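Local coordinates for protein putative glutathionylspermidine synthase (Methylobacillus flagellatus, PDB 3N6X) that is of unproven function but, as a circularly permuted ATP-grasp protein, probably catalyses an ATP-dependent ligation, perhaps as a glutathionylspermidine synthase, at residues P71-L79 against L411-E419; E186-A194 against G465-K473. One frame throughout, in Å; residues are numbered along the deposited sequence. Where two conformers were deposited one is given.

Contact 1: P71-L79 against L411-E419; sequences PFDVVPRIL and LSTCPTLVE
Asp73 reaches across to the strand 413-418 and takes the backbone N-H of Leu417 on its OD1, 3.1 Å from Leu417 N and on the syn side of the carboxylate. Its CG lies anti to the backbone N (chi1 -172°), which carries the carboxylate over to this strand. OD2 accepts a weak bond from Val75 N and forms a salt bridge with Lys467. The methyl CG2 of Thr416 lies 3.3 Å from Asp73 OD1, while Thr416 OG1 turns back to Cys414 O in its own strand. Beta-branched Val75 sets its CB 3.3 Å from Pro415 O. Leu417 spreads CD1 toward CG2 of both Val74 and Val75, closest to that of Val74 at 3.8 Å. Farther along, Arg77 CD passes Cys414 SG at 4.2 Å; Arg77 NH2 forms a salt bridge with Glu12 OE2, to which Ser412 OG hydrogen-bonds. Replacing the Asp73 carboxylate by an alanine methyl would probably leave Leu417 N-H without this acceptor and Lys467 without its carboxylate partner. The loop before strand 77-79 is thus tied to strand 413-418 by one side-chain-to-backbone bond and apolar packing, without backbone hydrogen bonds between them, and the buried carboxylate's charge is probably balanced by the lysine.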
loop_
_atom_site.group_PDB
_atom_site.type_symbol
_atom_site.label_atom_id
_atom_site.label_comp_id
_atom_site.label_asym_id
_atom_site.label_seq_id
_atom_site.Cartn_x
_atom_site.Cartn_y
_atom_site.Cartn_z
ATOM N N PRO A 71 17.576 3.354 3.096
ATOM C CA PRO A 71 17.968 3.956 4.385
ATOM C C PRO A 71 16.863 3.901 5.444
ATOM O O PRO A 71 15.681 3.958 5.118
ATOM C CB PRO A 71 18.327 5.401 4.019
ATOM C CG PRO A 71 18.552 5.391 2.552
ATOM C CD PRO A 71 17.656 4.338 1.997
ATOM N N PHE A 72 17.261 3.775 6.710
ATOM C CA PHE A 72 16.341 3.728 7.832
ATOM C C PHE A 72 16.612 4.876 8.797
ATOM O O PHE A 72 17.771 5.150 9.118
ATOM C CB PHE A 72 16.442 2.373 8.557
ATOM C CG PHE A 72 15.539 2.239 9.761
ATOM C CD1 PHE A 72 14.167 2.073 9.608
ATOM C CD2 PHE A 72 16.063 2.265 11.050
ATOM C CE1 PHE A 72 13.332 1.958 10.723
ATOM C CE2 PHE A 72 15.226 2.135 12.166
ATOM C CZ PHE A 72 13.869 1.977 11.995
ATOM N N ASP A 73 15.549 5.574 9.223
ATOM C CA ASP A 73 15.639 6.649 10.203
ATOM C C ASP A 73 15.099 6.133 11.541
ATOM O O ASP A 73 14.062 5.457 11.570
ATOM C CB ASP A 73 14.860 7.881 9.741
ATOM C CG ASP A 73 15.065 9.092 10.631
ATOM O OD1 ASP A 73 16.181 9.671 10.603
ATOM O OD2 ASP A 73 14.094 9.508 11.301
ATOM N N VAL A 74 15.815 6.424 12.644
ATOM C CA VAL A 74 15.475 5.909 13.980
ATOM C C VAL A 74 14.423 6.725 14.734
ATOM O O VAL A 74 14.037 6.341 15.843
ATOM C CB VAL A 74 16.732 5.587 14.848
ATOM C CG1 VAL A 74 17.647 4.584 14.139
ATOM C CG2 VAL A 74 17.499 6.858 15.216
ATOM N N VAL A 75 13.942 7.835 14.148
ATOM C CA VAL A 75 12.880 8.618 14.792
ATOM C C VAL A 75 11.529 8.047 14.349
ATOM O O VAL A 75 11.213 8.081 13.154
ATOM C CB VAL A 75 12.986 10.139 14.524
ATOM C CG1 VAL A 75 12.008 10.916 15.408
ATOM C CG2 VAL A 75 14.418 10.635 14.731
ATOM N N PRO A 76 10.764 7.403 15.265
ATOM C CA PRO A 76 9.509 6.777 14.838
ATOM C C PRO A 76 8.428 7.786 14.479
ATOM O O PRO A 76 8.437 8.928 14.956
ATOM C CB PRO A 76 9.101 5.943 16.054
ATOM C CG PRO A 76 9.697 6.664 17.215
ATOM C CD PRO A 76 10.997 7.220 16.715
ATOM N N ARG A 77 7.485 7.351 13.652
ATOM C CA ARG A 77 6.302 8.118 13.325
ATOM C C ARG A 77 5.258 7.675 14.353
ATOM O O ARG A 77 4.810 6.533 14.313
ATOM C CB ARG A 77 5.858 7.790 11.878
ATOM C CG ARG A 77 4.535 8.382 11.476
ATOM C CD ARG A 77 4.697 9.799 10.987
ATOM N NE ARG A 77 3.417 10.394 10.619
ATOM C CZ ARG A 77 2.836 10.238 9.433
ATOM N NH1 ARG A 77 3.400 9.473 8.503
ATOM N NH2 ARG A 77 1.673 10.824 9.176
ATOM N N ILE A 78 4.994 8.510 15.364
ATOM C CA ILE A 78 4.082 8.123 16.457
ATOM C C ILE A 78 2.679 8.637 16.219
ATOM O O ILE A 78 2.505 9.809 15.926
ATOM C CB ILE A 78 4.627 8.534 17.871
ATOM C CG1 ILE A 78 6.141 8.217 18.011
ATOM C CG2 ILE A 78 3.816 7.858 18.987
ATOM C CD1 ILE A 78 6.815 8.805 19.263
ATOM N N LEU A 79 1.672 7.749 16.354
ATOM C CA LEU A 79 0.257 8.099 16.210
ATOM C C LEU A 79 -0.478 7.703 17.468
ATOM O O LEU A 79 -0.221 6.634 18.008
ATOM C CB LEU A 79 -0.371 7.389 14.982
ATOM C CG LEU A 79 0.305 7.650 13.611
ATOM C CD1 LEU A 79 -0.152 6.637 12.578
ATOM C CD2 LEU A 79 0.038 9.071 13.115
ATOM N N LEU A 411 2.262 18.622 2.737
ATOM C CA LEU A 411 2.674 17.313 3.267
ATOM C C LEU A 411 3.321 17.442 4.645
ATOM O O LEU A 411 4.272 18.203 4.803
ATOM C CB LEU A 411 3.637 16.605 2.267
ATOM C CG LEU A 411 4.009 15.138 2.579
ATOM C CD1 LEU A 411 2.812 14.356 2.990
ATOM C CD2 LEU A 411 4.673 14.468 1.392
ATOM N N SER A 412 2.790 16.706 5.648
ATOM C CA SER A 412 3.302 16.773 7.017
ATOM C C SER A 412 4.739 16.310 7.127
ATOM O O SER A 412 5.178 15.434 6.371
ATOM C CB SER A 412 2.407 16.008 7.995
ATOM O OG SER A 412 2.716 14.624 8.046
ATOM N N THR A 413 5.484 16.938 8.041
ATOM C CA THR A 413 6.880 16.616 8.284
ATOM C C THR A 413 7.046 15.843 9.582
ATOM O O THR A 413 6.316 16.075 10.548
ATOM C CB THR A 413 7.733 17.876 8.270
ATOM O OG1 THR A 413 7.076 18.900 9.026
ATOM C CG2 THR A 413 8.022 18.365 6.867
ATOM N N CYS A 414 7.996 14.925 9.602
ATOM C CA CYS A 414 8.305 14.131 10.777
ATOM C C CYS A 414 9.774 14.360 11.119
ATOM O O CYS A 414 10.619 14.346 10.212
ATOM C CB CYS A 414 8.010 12.654 10.517
ATOM S SG CYS A 414 8.400 11.554 11.905
ATOM N N PRO A 415 10.110 14.615 12.414
ATOM C CA PRO A 415 11.521 14.839 12.775
ATOM C C PRO A 415 12.404 13.722 12.279
ATOM O O PRO A 415 12.084 12.554 12.453
ATOM C CB PRO A 415 11.486 14.907 14.294
ATOM C CG PRO A 415 10.126 15.358 14.600
ATOM C CD PRO A 415 9.241 14.699 13.601
ATOM N N THR A 416 13.430 14.084 11.535
ATOM C CA THR A 416 14.315 13.140 10.882
ATOM C C THR A 416 15.744 13.595 11.087
ATOM O O THR A 416 16.030 14.798 11.010
ATOM C CB THR A 416 13.948 13.061 9.383
ATOM O OG1 THR A 416 12.528 12.982 9.250
ATOM C CG2 THR A 416 14.600 11.885 8.671
ATOM N N LEU A 417 16.648 12.646 11.354
ATOM C CA LEU A 417 18.053 12.964 11.552
ATOM C C LEU A 417 18.743 13.257 10.222
ATOM O O LEU A 417 18.886 12.365 9.378
ATOM C CB LEU A 417 18.775 11.844 12.322
ATOM C CG LEU A 417 18.489 11.795 13.821
ATOM C CD1 LEU A 417 18.563 10.389 14.334
ATOM C CD2 LEU A 417 19.440 12.689 14.590
ATOM N N VAL A 418 19.107 14.534 10.014
ATOM C CA VAL A 418 19.795 15.015 8.804
ATOM C C VAL A 418 21.206 15.556 9.173
ATOM O O VAL A 418 21.578 15.521 10.348
ATOM C CB VAL A 418 18.940 16.060 8.023
ATOM C CG1 VAL A 418 17.620 15.449 7.554
ATOM C CG2 VAL A 418 18.693 17.312 8.860
ATOM N N GLU A 419 21.991 16.019 8.164
ATOM C CA GLU A 419 23.358 16.540 8.360
ATOM C C GLU A 419 23.451 17.630 9.454
ATOM O O GLU A 419 24.318 17.547 10.326
ATOM C CB GLU A 419 23.942 17.053 7.033
#

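Contact 2: E186-A194 against G465-K473; sequences ELFRRYPVA and GTKDTWILK
Trp470 lies against the end of the helix 185-190 and the turn after it, and almost every part of its indole has a partner there. From the backbone the side chain starts with CB, 4.0 Å from CG1 of Val193. CG stands anti to the carbonyl carbon (chi1 -69°), which carries the indole toward the helix end. Both valine methyls lie near CG; CG1 also meets CD1, while CG2 settles over the indole face, 3.7 Å from CD2 and close to CE3, in a CH-pi contact with the five-membered ring. NE1 donates to OD2 of Asp468 at 2.8 Å; the acceptor is almost in the indole plane, yet the indole nitrogen stands well above the carboxylate plane. Arg177 of the helix 170-183 forms a salt bridge with the same oxygen. NE1 and CE2 also approach Phe188 CZ, and CZ2 comes over a face of that ring, 3.7 Å from CZ, with the planes inclined at 55°. At the far end CH2 touches Leu187 CG at 3.5 Å, and CZ3 lies equally close to CD2 of Tyr191, whose hydroxyl bonds to Ile23 O.

Beside this aromatic cluster a single beta bridge pairs Val193 with Leu472: Lys473 N donates to Pro192 O, and Ala194 N donates to Ile471 O at 2.8 Å, nearly straight at 171°. A wide indole suits this place, offering one N-H to a carboxylate and apolar surface to the neighbouring side chains; the end of the chain, just past strand 464-471, is held by main-chain bonds and a chiefly apolar aromatic cluster.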
loop_
_atom_site.group_PDB
_atom_site.type_symbol
_atom_site.label_atom_id
_atom_site.label_comp_id
_atom_site.label_asym_id
_atom_site.label_seq_id
_atom_site.Cartn_x
_atom_site.Cartn_y
_atom_site.Cartn_z
ATOM N N GLU A 186 14.556 0.171 25.827
ATOM C CA GLU A 186 14.140 1.124 26.867
ATOM C C GLU A 186 13.063 2.128 26.381
ATOM O O GLU A 186 12.234 2.572 27.174
ATOM C CB GLU A 186 15.366 1.842 27.478
ATOM C CG GLU A 186 16.045 2.856 26.557
ATOM C CD GLU A 186 17.034 2.323 25.529
ATOM O OE1 GLU A 186 17.170 1.083 25.402
ATOM O OE2 GLU A 186 17.675 3.155 24.850
ATOM N N LEU A 187 13.062 2.445 25.069
ATOM C CA LEU A 187 12.100 3.363 24.446
ATOM C C LEU A 187 10.694 2.744 24.428
ATOM O O LEU A 187 9.703 3.445 24.629
ATOM C CB LEU A 187 12.568 3.684 23.020
ATOM C CG LEU A 187 12.230 5.048 22.427
ATOM C CD1 LEU A 187 12.111 6.117 23.481
ATOM C CD2 LEU A 187 13.246 5.428 21.373
ATOM N N PHE A 188 10.621 1.429 24.249
ATOM C CA PHE A 188 9.360 0.694 24.239
ATOM C C PHE A 188 8.772 0.543 25.643
ATOM O O PHE A 188 7.594 0.188 25.790
ATOM C CB PHE A 188 9.526 -0.662 23.532
ATOM C CG PHE A 188 9.660 -0.512 22.035
ATOM C CD1 PHE A 188 10.892 -0.205 21.455
ATOM C CD2 PHE A 188 8.546 -0.603 21.207
ATOM C CE1 PHE A 188 11.009 -0.032 20.072
ATOM C CE2 PHE A 188 8.665 -0.434 19.823
ATOM C CZ PHE A 188 9.895 -0.161 19.263
ATOM N N ARG A 189 9.585 0.830 26.678
ATOM C CA ARG A 189 9.131 0.807 28.066
ATOM C C ARG A 189 8.401 2.131 28.355
ATOM O O ARG A 189 7.405 2.140 29.077
ATOM C CB ARG A 189 10.334 0.616 29.020
ATOM C CG ARG A 189 9.961 0.374 30.492
ATOM C CD ARG A 189 11.203 0.263 31.381
ATOM N NE ARG A 189 12.019 1.479 31.324
ATOM C CZ ARG A 189 13.304 1.502 30.985
ATOM N NH1 ARG A 189 13.953 0.373 30.735
ATOM N NH2 ARG A 189 13.958 2.656 30.923
ATOM N N ARG A 190 8.883 3.242 27.743
ATOM C CA ARG A 190 8.329 4.599 27.909
ATOM C C ARG A 190 7.049 4.862 27.107
ATOM O O ARG A 190 6.287 5.754 27.475
ATOM C CB ARG A 190 9.385 5.662 27.584
ATOM C CG ARG A 190 10.667 5.521 28.414
ATOM C CD ARG A 190 11.774 6.424 27.915
ATOM N NE ARG A 190 11.683 7.753 28.515
ATOM C CZ ARG A 190 12.704 8.390 29.073
ATOM N NH1 ARG A 190 13.910 7.834 29.095
ATOM N NH2 ARG A 190 12.532 9.590 29.605
ATOM N N TYR A 191 6.824 4.113 25.994
ATOM C CA TYR A 191 5.622 4.266 25.161
ATOM C C TYR A 191 4.789 2.979 25.122
ATOM O O TYR A 191 5.347 1.886 24.944
ATOM C CB TYR A 191 5.993 4.663 23.734
ATOM C CG TYR A 191 6.288 6.130 23.551
ATOM C CD1 TYR A 191 5.274 7.031 23.237
ATOM C CD2 TYR A 191 7.596 6.607 23.585
ATOM C CE1 TYR A 191 5.545 8.379 23.023
ATOM C CE2 TYR A 191 7.883 7.952 23.354
ATOM C CZ TYR A 191 6.852 8.836 23.075
ATOM O OH TYR A 191 7.127 10.162 22.847
ATOM N N PRO A 192 3.433 3.094 25.205
ATOM C CA PRO A 192 2.588 1.892 25.076
ATOM C C PRO A 192 2.351 1.545 23.590
ATOM O O PRO A 192 1.252 1.762 23.062
ATOM C CB PRO A 192 1.293 2.303 25.790
ATOM C CG PRO A 192 1.210 3.787 25.604
ATOM C CD PRO A 192 2.614 4.319 25.370
ATOM N N VAL A 193 3.398 1.022 22.909
ATOM C CA VAL A 193 3.349 0.717 21.476
ATOM C C VAL A 193 2.601 -0.586 21.194
ATOM O O VAL A 193 2.944 -1.624 21.758
ATOM C CB VAL A 193 4.765 0.745 20.821
ATOM C CG1 VAL A 193 4.681 0.538 19.301
ATOM C CG2 VAL A 193 5.493 2.045 21.149
ATOM N N ALA A 194 1.559 -0.526 20.328
ATOM C CA ALA A 194 0.795 -1.719 19.937
ATOM C C ALA A 194 1.662 -2.638 19.055
ATOM O O ALA A 194 2.445 -2.140 18.245
ATOM C CB ALA A 194 -0.466 -1.318 19.192
ATOM N N GLY A 465 13.645 6.922 2.261
ATOM C CA GLY A 465 13.928 5.986 3.345
ATOM C C GLY A 465 12.686 5.530 4.087
ATOM O O GLY A 465 11.574 5.894 3.710
ATOM N N THR A 466 12.861 4.708 5.143
ATOM C CA THR A 466 11.727 4.250 5.964
ATOM C C THR A 466 11.892 4.570 7.442
ATOM O O THR A 466 12.996 4.869 7.912
ATOM C CB THR A 466 11.408 2.770 5.758
ATOM O OG1 THR A 466 12.499 1.986 6.217
ATOM C CG2 THR A 466 11.058 2.433 4.319
ATOM N N LYS A 467 10.772 4.519 8.167
ATOM C CA LYS A 467 10.678 4.753 9.599
ATOM C C LYS A 467 9.785 3.687 10.179
ATOM O O LYS A 467 8.982 3.096 9.450
ATOM C CB LYS A 467 10.033 6.122 9.873
ATOM C CG LYS A 467 10.934 7.312 9.634
ATOM C CD LYS A 467 10.167 8.587 9.869
ATOM C CE LYS A 467 11.059 9.801 9.891
ATOM N NZ LYS A 467 11.480 10.144 11.272
ATOM N N ASP A 468 9.867 3.473 11.489
ATOM C CA ASP A 468 8.945 2.595 12.199
ATOM C C ASP A 468 7.717 3.443 12.523
ATOM O O ASP A 468 7.862 4.635 12.788
ATOM C CB ASP A 468 9.599 2.090 13.505
ATOM C CG ASP A 468 8.792 1.070 14.297
ATOM O OD1 ASP A 468 7.749 0.596 13.777
ATOM O OD2 ASP A 468 9.204 0.739 15.427
ATOM N N THR A 469 6.518 2.860 12.460
ATOM C CA THR A 469 5.285 3.580 12.808
ATOM C C THR A 469 4.739 3.014 14.097
ATOM O O THR A 469 4.418 1.816 14.171
ATOM C CB THR A 469 4.238 3.512 11.661
ATOM O OG1 THR A 469 4.840 3.936 10.448
ATOM C CG2 THR A 469 2.992 4.359 11.947
ATOM N N TRP A 470 4.632 3.866 15.119
ATOM C CA TRP A 470 4.128 3.465 16.425
ATOM C C TRP A 470 2.676 3.858 16.590
ATOM O O TRP A 470 2.338 5.032 16.454
ATOM C CB TRP A 470 4.947 4.126 17.537
ATOM C CG TRP A 470 6.363 3.642 17.675
ATOM C CD1 TRP A 470 6.992 2.682 16.933
ATOM C CD2 TRP A 470 7.316 4.087 18.647
ATOM N NE1 TRP A 470 8.289 2.525 17.362
ATOM C CE2 TRP A 470 8.515 3.375 18.417
ATOM C CE3 TRP A 470 7.273 5.029 19.696
ATOM C CZ2 TRP A 470 9.655 3.556 19.210
ATOM C CZ3 TRP A 470 8.409 5.224 20.464
ATOM C CH2 TRP A 470 9.580 4.489 20.225
ATOM N N ILE A 471 1.814 2.887 16.895
ATOM C CA ILE A 471 0.427 3.165 17.227
ATOM C C ILE A 471 0.291 2.929 18.716
ATOM O O ILE A 471 0.591 1.829 19.200
ATOM C CB ILE A 471 -0.598 2.346 16.362
ATOM C CG1 ILE A 471 -0.777 2.985 14.949
ATOM C CG2 ILE A 471 -1.963 2.277 17.051
ATOM C CD1 ILE A 471 0.350 2.826 13.958
ATOM N N LEU A 472 -0.041 3.985 19.464
ATOM C CA LEU A 472 -0.170 3.896 20.921
ATOM C C LEU A 472 -1.444 3.195 21.332
ATOM O O LEU A 472 -2.478 3.376 20.687
ATOM C CB LEU A 472 -0.054 5.281 21.578
ATOM C CG LEU A 472 1.251 6.051 21.293
ATOM C CD1 LEU A 472 1.414 7.201 22.261
ATOM C CD2 LEU A 472 2.503 5.106 21.335
ATOM N N LYS A 473 -1.354 2.327 22.364
ATOM C CA LYS A 473 -2.489 1.521 22.849
ATOM C C LYS A 473 -3.587 2.349 23.528
ATOM O O LYS A 473 -3.297 3.331 24.202
ATOM C CB LYS A 473 -2.007 0.394 23.769
ATOM C CG LYS A 473 -1.357 -0.756 23.019
ATOM C CD LYS A 473 -0.941 -1.877 23.959
ATOM C CE LYS A 473 0.546 -1.897 24.200
ATOM N NZ LYS A 473 0.934 -2.979 25.136
HETATM O O HOH W 1 2.444 -0.043 16.461
#

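How the contacts relate
The centres of the two contacts lie about 13 Å apart, on the same side of the chain's centre, and both reach one mixed sheet, in which strands 77-79 and 464-471 run parallel as neighbours. Along the chain the order is 71-79, 186-194, 411-419, 465-473, so the contacts interleave. They also touch directly: Lys467, from the second segment of contact 2, ties them together, for beyond its aspartate partner its NZ probably bonds to Pro415 O at 2.8 Å and packs on Cys414 SG. An early segment and the C-terminal strand are thereby drawn together with the strand 413-418 and the helix 185-190, parts far apart in sequence within this probable ATP-grasp ligase.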